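Local coordinates for uncharacterized protein (Nitrosomonas europaea, PDB 6M0Q), which is of unknown function but is a small, probably exported protein with an internal disulfide, seen in a six-chain assembly, at residues L42-K47 against V67-I72. Numbering follows the deposited sequence.
Sequences LACKDK and VKCGDI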
loop_
_atom_site.group_PDB
_atom_site.type_symbol
_atom_site.label_atom_id
_atom_site.label_comp_id
_atom_site.label_asym_id
_atom_site.label_seq_id
_atom_site.Cartn_x
_atom_site.Cartn_y
_atom_site.Cartn_z
ATOM N N LEU B 42 -7.811 -29.503 18.484
ATOM C CA LEU B 42 -6.462 -29.667 17.944
ATOM C C LEU B 42 -5.419 -29.740 19.051
ATOM O O LEU B 42 -4.465 -30.520 18.965
ATOM C CB LEU B 42 -6.125 -28.519 17.002
ATOM C CG LEU B 42 -6.960 -28.468 15.731
ATOM C CD1 LEU B 42 -6.690 -27.144 15.091
ATOM C CD2 LEU B 42 -6.579 -29.599 14.804
ATOM N N ALA B 43 -5.577 -28.922 20.089
ATOM C CA ALA B 43 -4.620 -28.925 21.181
ATOM C C ALA B 43 -4.642 -30.248 21.922
ATOM O O ALA B 43 -3.633 -30.628 22.515
ATOM C CB ALA B 43 -4.910 -27.766 22.146
ATOM N N CYS B 44 -5.761 -30.967 21.881
ATOM C CA CYS B 44 -5.877 -32.242 22.562
ATOM C C CYS B 44 -5.533 -33.398 21.662
ATOM O O CYS B 44 -5.838 -34.544 22.008
ATOM C CB CYS B 44 -7.284 -32.404 23.137
ATOM S SG CYS B 44 -7.469 -31.299 24.564
ATOM N N LYS B 45 -4.902 -33.119 20.522
ATOM C CA LYS B 45 -4.515 -34.176 19.601
ATOM C C LYS B 45 -3.416 -35.025 20.229
ATOM O O LYS B 45 -2.382 -34.501 20.664
ATOM C CB LYS B 45 -4.058 -33.591 18.262
ATOM C CG LYS B 45 -3.911 -34.637 17.159
ATOM C CD LYS B 45 -3.796 -34.007 15.782
ATOM C CE LYS B 45 -3.903 -35.065 14.688
ATOM N NZ LYS B 45 -3.930 -34.445 13.326
ATOM N N ASP B 46 -3.670 -36.337 20.300
ATOM C CA ASP B 46 -2.738 -37.318 20.864
ATOM C C ASP B 46 -2.498 -37.091 22.355
ATOM O O ASP B 46 -1.434 -37.423 22.882
ATOM C CB ASP B 46 -1.417 -37.331 20.092
ATOM C CG ASP B 46 -1.610 -37.712 18.637
ATOM O OD1 ASP B 46 -2.297 -38.726 18.377
ATOM O OD2 ASP B 46 -1.097 -36.986 17.755
ATOM N N LYS B 47 -3.485 -36.530 23.042
ATOM C CA LYS B 47 -3.451 -36.372 24.485
ATOM C C LYS B 47 -4.400 -37.376 25.120
ATOM O O LYS B 47 -5.336 -37.871 24.485
ATOM C CB LYS B 47 -3.838 -34.949 24.899
ATOM C CG LYS B 47 -2.931 -33.883 24.344
ATOM C CD LYS B 47 -1.591 -33.903 25.045
ATOM C CE LYS B 47 -0.745 -32.725 24.623
ATOM N NZ LYS B 47 0.673 -32.864 25.097
ATOM N N VAL B 67 -8.481 -26.380 29.675
ATOM C CA VAL B 67 -9.481 -27.243 29.073
ATOM C C VAL B 67 -9.065 -28.680 29.328
ATOM O O VAL B 67 -7.892 -29.024 29.145
ATOM C CB VAL B 67 -9.610 -26.954 27.568
ATOM C CG1 VAL B 67 -10.436 -28.015 26.877
ATOM C CG2 VAL B 67 -10.216 -25.562 27.375
ATOM N N LYS B 68 -10.014 -29.514 29.759
ATOM C CA LYS B 68 -9.741 -30.935 29.915
ATOM C C LYS B 68 -10.020 -31.632 28.589
ATOM O O LYS B 68 -11.121 -31.509 28.035
ATOM C CB LYS B 68 -10.579 -31.561 31.030
ATOM C CG LYS B 68 -10.219 -33.043 31.267
ATOM C CD LYS B 68 -10.945 -33.668 32.464
ATOM C CE LYS B 68 -12.342 -34.167 32.069
ATOM N NZ LYS B 68 -12.999 -34.965 33.150
ATOM N N CYS B 69 -9.025 -32.375 28.095
ATOM C CA CYS B 69 -9.119 -32.938 26.753
ATOM C C CYS B 69 -10.288 -33.895 26.612
ATOM O O CYS B 69 -10.880 -33.980 25.531
ATOM C CB CYS B 69 -7.813 -33.625 26.383
ATOM S SG CYS B 69 -6.547 -32.392 26.028
ATOM N N GLY B 70 -10.636 -34.618 27.679
ATOM C CA GLY B 70 -11.804 -35.481 27.629
ATOM C C GLY B 70 -13.073 -34.727 27.280
ATOM O O GLY B 70 -13.888 -35.205 26.489
ATOM N N ASP B 71 -13.240 -33.520 27.832
ATOM C CA ASP B 71 -14.466 -32.765 27.583
ATOM C C ASP B 71 -14.547 -32.288 26.137
ATOM O O ASP B 71 -15.592 -32.424 25.487
ATOM C CB ASP B 71 -14.569 -31.576 28.532
ATOM C CG ASP B 71 -14.521 -31.987 29.992
ATOM O OD1 ASP B 71 -13.919 -31.236 30.788
ATOM O OD2 ASP B 71 -15.065 -33.059 30.343
ATOM N N ILE B 72 -13.465 -31.705 25.617
ATOM C CA ILE B 72 -13.527 -31.206 24.247
ATOM C C ILE B 72 -13.704 -32.365 23.269
ATOM O O ILE B 72 -14.467 -32.265 22.301
ATOM C CB ILE B 72 -12.299 -30.330 23.910
ATOM C CG1 ILE B 72 -12.436 -29.760 22.496
ATOM C CG2 ILE B 72 -11.000 -31.101 24.024
ATOM C CD1 ILE B 72 -13.707 -28.990 22.299
#
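Cys44 and Cys69 are joined by a disulfide, SG to SG at 2.0 Å, and this covalent bond is the heart of the contact. Its torsion about the S-S bond is -76°, a left-handed bridge. The two ends are nearly alike: each sulfur stands anti to its own carbonyl carbon (chi1 -72° and -74°), and both CA-CB bonds lean toward the partner. The alpha carbons, CA of Cys44 and CA of Cys69, end up 5.3 Å apart.

Apolar contacts flank the bridge. One turn of helix beyond Cys69, Ile72 lays its CG2 branch, set between its own backbone N and carbonyl carbon, 3.6 Å from SG of Cys44. On the other cysteine, CB of Lys47 comes within 3.9 Å of SG of Cys69; a bend at chi2 then helps carry the rest of that lysine away.

No hydrogen bond crosses between the segments; a type II beta turn from Cys44 to Lys47, closed by N of Lys47 on O of Cys44 at 3.2 Å, brings Lys47 back beside the bridge.

The disulfide ties the C-terminal end of helix 35-43 to the junction where strand 63-68 gives way to helix 69-83. Backbone hydrogen bonds link Cys69 with Asp51 and Gly70 with Pro49. Val53 of strand 52-55 packs on both cysteines, while Ile72 also meets Asp37, Asp40 and Tyr41 of helix 35-43.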